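Ebony (Drosophila melanogaster, PDB 6DYM) probably joins beta-alanine to amines such as dopamine through this C-terminal condensation domain of a nonribosomal peptide synthetase. Local coordinates at residues L77-R82 with H121-G126; F160-S165 with A206-K211. One frame throughout, in Å; residues are numbered along the deposited sequence.

Contact 1: residues L77-R82 with H121-G126; sequences LNFDAR and HSFMMG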
loop_
_atom_site.group_PDB
_atom_site.type_symbol
_atom_site.label_atom_id
_atom_site.label_comp_id
_atom_site.label_asym_id
_atom_site.label_seq_id
_atom_site.Cartn_x
_atom_site.Cartn_y
_atom_site.Cartn_z
ATOM N N LEU A 77 6.059 -1.780 -1.620
ATOM C CA LEU A 77 5.752 -2.504 -2.850
ATOM C C LEU A 77 5.033 -1.565 -3.811
ATOM O O LEU A 77 4.001 -0.984 -3.458
ATOM C CB LEU A 77 4.897 -3.737 -2.551
ATOM C CG LEU A 77 5.416 -4.624 -1.415
ATOM C CD1 LEU A 77 4.586 -5.892 -1.295
ATOM C CD2 LEU A 77 6.888 -4.961 -1.630
ATOM N N ASN A 78 5.583 -1.410 -5.014
ATOM C CA ASN A 78 5.093 -0.450 -5.987
ATOM C C ASN A 78 4.948 -1.108 -7.347
ATOM O O ASN A 78 5.703 -2.018 -7.699
ATOM C CB ASN A 78 6.033 0.745 -6.111
ATOM C CG ASN A 78 6.337 1.369 -4.779
ATOM O OD1 ASN A 78 5.426 1.774 -4.066
ATOM N ND2 ASN A 78 7.618 1.436 -4.421
ATOM N N PHE A 79 3.974 -0.613 -8.111
ATOM C CA PHE A 79 3.767 -0.985 -9.502
ATOM C C PHE A 79 3.499 0.272 -10.317
ATOM O O PHE A 79 3.050 1.295 -9.795
ATOM C CB PHE A 79 2.573 -1.928 -9.684
ATOM C CG PHE A 79 2.878 -3.372 -9.431
ATOM C CD1 PHE A 79 3.789 -4.051 -10.221
ATOM C CD2 PHE A 79 2.215 -4.062 -8.432
ATOM C CE1 PHE A 79 4.053 -5.382 -9.998
ATOM C CE2 PHE A 79 2.474 -5.396 -8.204
ATOM C CZ PHE A 79 3.391 -6.056 -8.990
ATOM N N ASP A 80 3.787 0.185 -11.608
ATOM C CA ASP A 80 3.187 1.104 -12.561
ATOM C C ASP A 80 1.677 0.909 -12.525
ATOM O O ASP A 80 1.184 -0.193 -12.782
ATOM C CB ASP A 80 3.746 0.838 -13.959
ATOM C CG ASP A 80 3.267 1.848 -14.998
ATOM O OD1 ASP A 80 2.171 2.426 -14.844
ATOM O OD2 ASP A 80 3.996 2.060 -15.987
ATOM N N ALA A 81 0.944 1.973 -12.185
ATOM C CA ALA A 81 -0.502 1.849 -12.031
ATOM C C ALA A 81 -1.169 1.313 -13.293
ATOM O O ALA A 81 -2.224 0.677 -13.213
ATOM C CB ALA A 81 -1.108 3.197 -11.647
ATOM N N ARG A 82 -0.572 1.551 -14.460
ATOM C CA ARG A 82 -1.124 1.100 -15.731
ATOM C C ARG A 82 -0.452 -0.174 -16.246
ATOM O O ARG A 82 -0.555 -0.484 -17.439
ATOM C CB ARG A 82 -1.020 2.221 -16.764
ATOM C CG ARG A 82 -1.665 3.534 -16.314
ATOM C CD ARG A 82 -1.921 4.454 -17.497
ATOM N NE ARG A 82 -2.435 5.768 -17.105
ATOM C CZ ARG A 82 -3.685 5.993 -16.708
ATOM N NH1 ARG A 82 -4.076 7.221 -16.388
ATOM N NH2 ARG A 82 -4.546 4.989 -16.629
ATOM N N HIS A 121 2.290 3.543 -8.568
ATOM C CA HIS A 121 1.263 3.151 -7.609
ATOM C C HIS A 121 1.947 2.568 -6.381
ATOM O O HIS A 121 2.532 1.483 -6.446
ATOM C CB HIS A 121 0.293 2.144 -8.222
ATOM C CG HIS A 121 -0.845 1.779 -7.319
ATOM N ND1 HIS A 121 -1.548 0.599 -7.443
ATOM C CD2 HIS A 121 -1.398 2.437 -6.272
ATOM C CE1 HIS A 121 -2.489 0.549 -6.515
ATOM N NE2 HIS A 121 -2.420 1.652 -5.792
ATOM N N SER A 122 1.889 3.298 -5.271
ATOM C CA SER A 122 2.341 2.782 -3.979
ATOM C C SER A 122 1.208 1.938 -3.420
ATOM O O SER A 122 0.233 2.467 -2.883
ATOM C CB SER A 122 2.708 3.920 -3.034
ATOM O OG SER A 122 3.114 3.412 -1.771
ATOM N N PHE A 123 1.309 0.620 -3.561
ATOM C CA PHE A 123 0.149 -0.200 -3.252
ATOM C C PHE A 123 0.260 -0.953 -1.934
ATOM O O PHE A 123 -0.778 -1.274 -1.349
ATOM C CB PHE A 123 -0.156 -1.152 -4.422
ATOM C CG PHE A 123 0.640 -2.423 -4.428
ATOM C CD1 PHE A 123 0.117 -3.586 -3.887
ATOM C CD2 PHE A 123 1.877 -2.474 -5.037
ATOM C CE1 PHE A 123 0.834 -4.769 -3.906
ATOM C CE2 PHE A 123 2.601 -3.658 -5.067
ATOM C CZ PHE A 123 2.077 -4.805 -4.496
ATOM N N MET A 124 1.467 -1.204 -1.426
ATOM C CA MET A 124 1.630 -1.729 -0.076
ATOM C C MET A 124 2.849 -1.100 0.582
ATOM O O MET A 124 3.885 -0.902 -0.060
ATOM C CB MET A 124 1.769 -3.262 -0.051
ATOM C CG MET A 124 0.544 -4.012 -0.547
ATOM S SD MET A 124 0.479 -5.745 -0.049
ATOM C CE MET A 124 -1.003 -6.286 -0.897
ATOM N N MET A 125 2.701 -0.778 1.864
ATOM C CA MET A 125 3.793 -0.326 2.715
ATOM C C MET A 125 3.608 -0.980 4.075
ATOM O O MET A 125 2.491 -1.000 4.601
ATOM C CB MET A 125 3.802 1.200 2.852
ATOM C CG MET A 125 5.183 1.821 2.933
ATOM S SD MET A 125 5.144 3.630 2.895
ATOM C CE MET A 125 5.784 3.984 1.261
ATOM N N GLY A 126 4.678 -1.525 4.632
ATOM C CA GLY A 126 4.590 -2.196 5.919
ATOM C C GLY A 126 5.897 -2.103 6.671
ATOM O O GLY A 126 6.966 -1.933 6.078
#
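Leu77 O is gripped by two backbone amides of the opposite strand, Phe123 N at 3.1 Å and Met124 N at 3.3 Å. Two consecutive residues thus face one, which makes a classic beta bulge in strand 121-126 where it runs antiparallel to strand 77-80. Beyond it the register is regular again, and His121 N reaches Phe79 O at 2.7 Å in a bond that completes a reciprocal pair. The bulge also redirects Phe123. With CG between the backbone N and the carbonyl carbon (chi1 84°), its ring leans across the neighbouring strand, and Phe123 CE2 lodges 3.4 Å from Leu77 CB. Phe123 CE2 also lies 3.4 Å from Phe79 CD2; the two rings are nearly parallel (planes at 22°) but slid so far apart that they barely overlap. Leu55 of helix 41-58 packs on Leu77, Phe79 and Phe123 together. On the same face as Leu77, Met124 CB rests on Leu77 CB at 4.0 Å. On the other face, Asn78 OD1 abuts Ser122 CA at 3.2 Å while its ND2 bonds Leu60 O. A bulge on the fourth strand is a hallmark of GNAT-type acyltransferases, where that strand receives the pantetheine arm of the acyl donor. Here one carbonyl takes both amides of the bulge, so these backbone polar groups stay satisfied through the irregularity.

Contact 2: residues F160-S165 with A206-K211; sequences FTTNTS and AIVHWK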
loop_
_atom_site.group_PDB
_atom_site.type_symbol
_atom_site.label_atom_id
_atom_site.label_comp_id
_atom_site.label_asym_id
_atom_site.label_seq_id
_atom_site.Cartn_x
_atom_site.Cartn_y
_atom_site.Cartn_z
ATOM N N PHE A 160 0.861 7.689 -6.661
ATOM C CA PHE A 160 -0.581 7.522 -6.528
ATOM C C PHE A 160 -0.850 6.445 -5.487
ATOM O O PHE A 160 -0.263 5.362 -5.558
ATOM C CB PHE A 160 -1.160 7.132 -7.892
ATOM C CG PHE A 160 -2.654 7.070 -7.954
ATOM C CD1 PHE A 160 -3.424 8.183 -7.674
ATOM C CD2 PHE A 160 -3.290 5.901 -8.358
ATOM C CE1 PHE A 160 -4.808 8.124 -7.766
ATOM C CE2 PHE A 160 -4.667 5.837 -8.451
ATOM C CZ PHE A 160 -5.427 6.953 -8.151
ATOM N N THR A 161 -1.720 6.737 -4.520
ATOM C CA THR A 161 -2.024 5.753 -3.486
ATOM C C THR A 161 -3.339 6.107 -2.798
ATOM O O THR A 161 -3.741 7.275 -2.762
ATOM C CB THR A 161 -0.888 5.656 -2.453
ATOM O OG1 THR A 161 -1.203 4.657 -1.475
ATOM C CG2 THR A 161 -0.662 6.993 -1.755
ATOM N N THR A 162 -4.016 5.081 -2.273
ATOM C CA THR A 162 -5.174 5.268 -1.401
ATOM C C THR A 162 -4.758 4.943 0.027
ATOM O O THR A 162 -4.322 3.823 0.309
ATOM C CB THR A 162 -6.356 4.389 -1.811
ATOM O OG1 THR A 162 -6.702 4.651 -3.171
ATOM C CG2 THR A 162 -7.571 4.685 -0.937
ATOM N N ASN A 163 -4.896 5.912 0.918
ATOM C CA ASN A 163 -4.488 5.744 2.303
ATOM C C ASN A 163 -5.721 5.500 3.159
ATOM O O ASN A 163 -6.666 6.298 3.148
ATOM C CB ASN A 163 -3.694 6.957 2.774
ATOM C CG ASN A 163 -2.324 7.001 2.144
ATOM O OD1 ASN A 163 -1.575 6.029 2.212
ATOM N ND2 ASN A 163 -1.999 8.109 1.498
ATOM N N THR A 164 -5.707 4.387 3.890
ATOM C CA THR A 164 -6.871 3.919 4.620
ATOM C C THR A 164 -6.673 3.921 6.126
ATOM O O THR A 164 -7.571 3.482 6.852
ATOM C CB THR A 164 -7.247 2.507 4.158
ATOM O OG1 THR A 164 -6.115 1.646 4.327
ATOM C CG2 THR A 164 -7.663 2.517 2.685
ATOM N N SER A 165 -5.531 4.391 6.619
ATOM C CA SER A 165 -5.337 4.527 8.051
ATOM C C SER A 165 -5.039 5.982 8.391
ATOM O O SER A 165 -4.497 6.719 7.559
ATOM C CB SER A 165 -4.198 3.631 8.560
ATOM O OG SER A 165 -2.932 4.229 8.341
ATOM N N ALA A 206 -11.341 6.722 3.400
ATOM C CA ALA A 206 -10.358 6.269 2.425
ATOM C C ALA A 206 -10.005 7.488 1.592
ATOM O O ALA A 206 -10.898 8.136 1.034
ATOM C CB ALA A 206 -10.902 5.144 1.545
ATOM N N ILE A 207 -8.723 7.826 1.540
ATOM C CA ILE A 207 -8.281 9.062 0.912
ATOM C C ILE A 207 -7.370 8.711 -0.252
ATOM O O ILE A 207 -6.379 7.989 -0.077
ATOM C CB ILE A 207 -7.578 9.993 1.912
ATOM C CG1 ILE A 207 -8.496 10.223 3.122
ATOM C CG2 ILE A 207 -7.234 11.305 1.235
ATOM C CD1 ILE A 207 -8.117 11.389 3.995
ATOM N N VAL A 208 -7.717 9.214 -1.435
ATOM C CA VAL A 208 -6.925 9.017 -2.645
ATOM C C VAL A 208 -5.942 10.173 -2.759
ATOM O O VAL A 208 -6.346 11.341 -2.813
ATOM C CB VAL A 208 -7.823 8.921 -3.890
ATOM C CG1 VAL A 208 -6.981 8.767 -5.147
ATOM C CG2 VAL A 208 -8.773 7.744 -3.759
ATOM N N HIS A 209 -4.652 9.846 -2.798
ATOM C CA HIS A 209 -3.580 10.828 -2.718
ATOM C C HIS A 209 -2.714 10.776 -3.967
ATOM O O HIS A 209 -2.431 9.700 -4.500
ATOM C CB HIS A 209 -2.700 10.588 -1.484
ATOM C CG HIS A 209 -3.236 11.194 -0.228
ATOM N ND1 HIS A 209 -3.484 10.454 0.909
ATOM C CD2 HIS A 209 -3.551 12.474 0.081
ATOM C CE1 HIS A 209 -3.931 11.253 1.864
ATOM N NE2 HIS A 209 -3.985 12.484 1.384
ATOM N N TRP A 210 -2.265 11.952 -4.408
ATOM C CA TRP A 210 -1.487 12.084 -5.633
ATOM C C TRP A 210 -0.440 13.168 -5.426
ATOM O O TRP A 210 -0.763 14.264 -4.958
ATOM C CB TRP A 210 -2.409 12.424 -6.814
ATOM C CG TRP A 210 -1.745 12.926 -8.070
ATOM C CD1 TRP A 210 -1.823 14.189 -8.583
ATOM C CD2 TRP A 210 -0.943 12.170 -8.992
ATOM N NE1 TRP A 210 -1.110 14.270 -9.754
ATOM C CE2 TRP A 210 -0.559 13.046 -10.027
ATOM C CE3 TRP A 210 -0.504 10.843 -9.035
ATOM C CZ2 TRP A 210 0.235 12.637 -11.098
ATOM C CZ3 TRP A 210 0.286 10.440 -10.100
ATOM C CH2 TRP A 210 0.643 11.335 -11.117
ATOM N N LYS A 211 0.812 12.859 -5.759
ATOM C CA LYS A 211 1.905 13.813 -5.628
ATOM C C LYS A 211 2.702 13.823 -6.919
ATOM O O LYS A 211 3.303 12.810 -7.286
ATOM C CB LYS A 211 2.813 13.469 -4.443
ATOM C CG LYS A 211 3.962 14.453 -4.241
ATOM C CD LYS A 211 4.720 14.163 -2.951
ATOM C CE LYS A 211 5.789 15.211 -2.697
ATOM N NZ LYS A 211 5.481 16.472 -3.423
#
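Asn163 and His209 meet because both side chains leave the sheet with CG anti to the carbonyl carbon and beside the backbone N (chi1 -72° and -84°), which swings the amide of one against the ring edge of the other. Asn163 ND2 donates to His209 ND1 at 2.8 Å; the acceptor lies in the amide plane, whereas the donor sits 25° out of the imidazole plane. The other ring nitrogen, NE2, bonds Asp173 of helix 166-174, and Ile207 CG2 lies over one ring face near its rim, 3.3 Å above the plane. A phenylalanine in place of His209 would probably leave the Asn163 amide without its acceptor and Asp173 without its mate. Beneath these side chains the antiparallel ladder is regular: Thr161 and His209 exchange two backbone bonds, the shorter from His209 N to Thr161 O at 2.7 Å, and Asn163 and Ile207 exchange two more. The face bearing Phe160, Thr162, Val208 and Trp210 is largely apolar, with Phe160 CE1 against Val208 CG1 at 3.5 Å and Phe160 CB at the edge of the indole, 3.9 Å from Trp210 CE3. Helix 93-111 packs there, and its Glu104 bonds Thr162 OG1. With ND1 accepting from Asn163, NE2 is likely to be the donor toward Asp173, so the imidazole is fixed in rotation and relays a polar link from the sheet to helix 166-174.

How the contacts relate
From the N terminus, strand 71-80 leads into a loop and helix 93-111 before strand 119-127 returns beside it, and contact 1 closes that excursion. The chain then crosses by way of helix 133-153 to strand 158-163, laid parallel to 119-127. Contact 2 closes the next loop, in which helix 166-174 and strand 178-184 precede strand 205-212; this last strand slots between 158-163 and 178-184. The two closures follow in series, neither nested nor crossed. They share one sheet, joined where Ser122 N probably bonds Phe160 O, and Ser122 O Thr161 OG1. The strand order 1-2-3-4-5-7-6 is that of a GNAT-like fold.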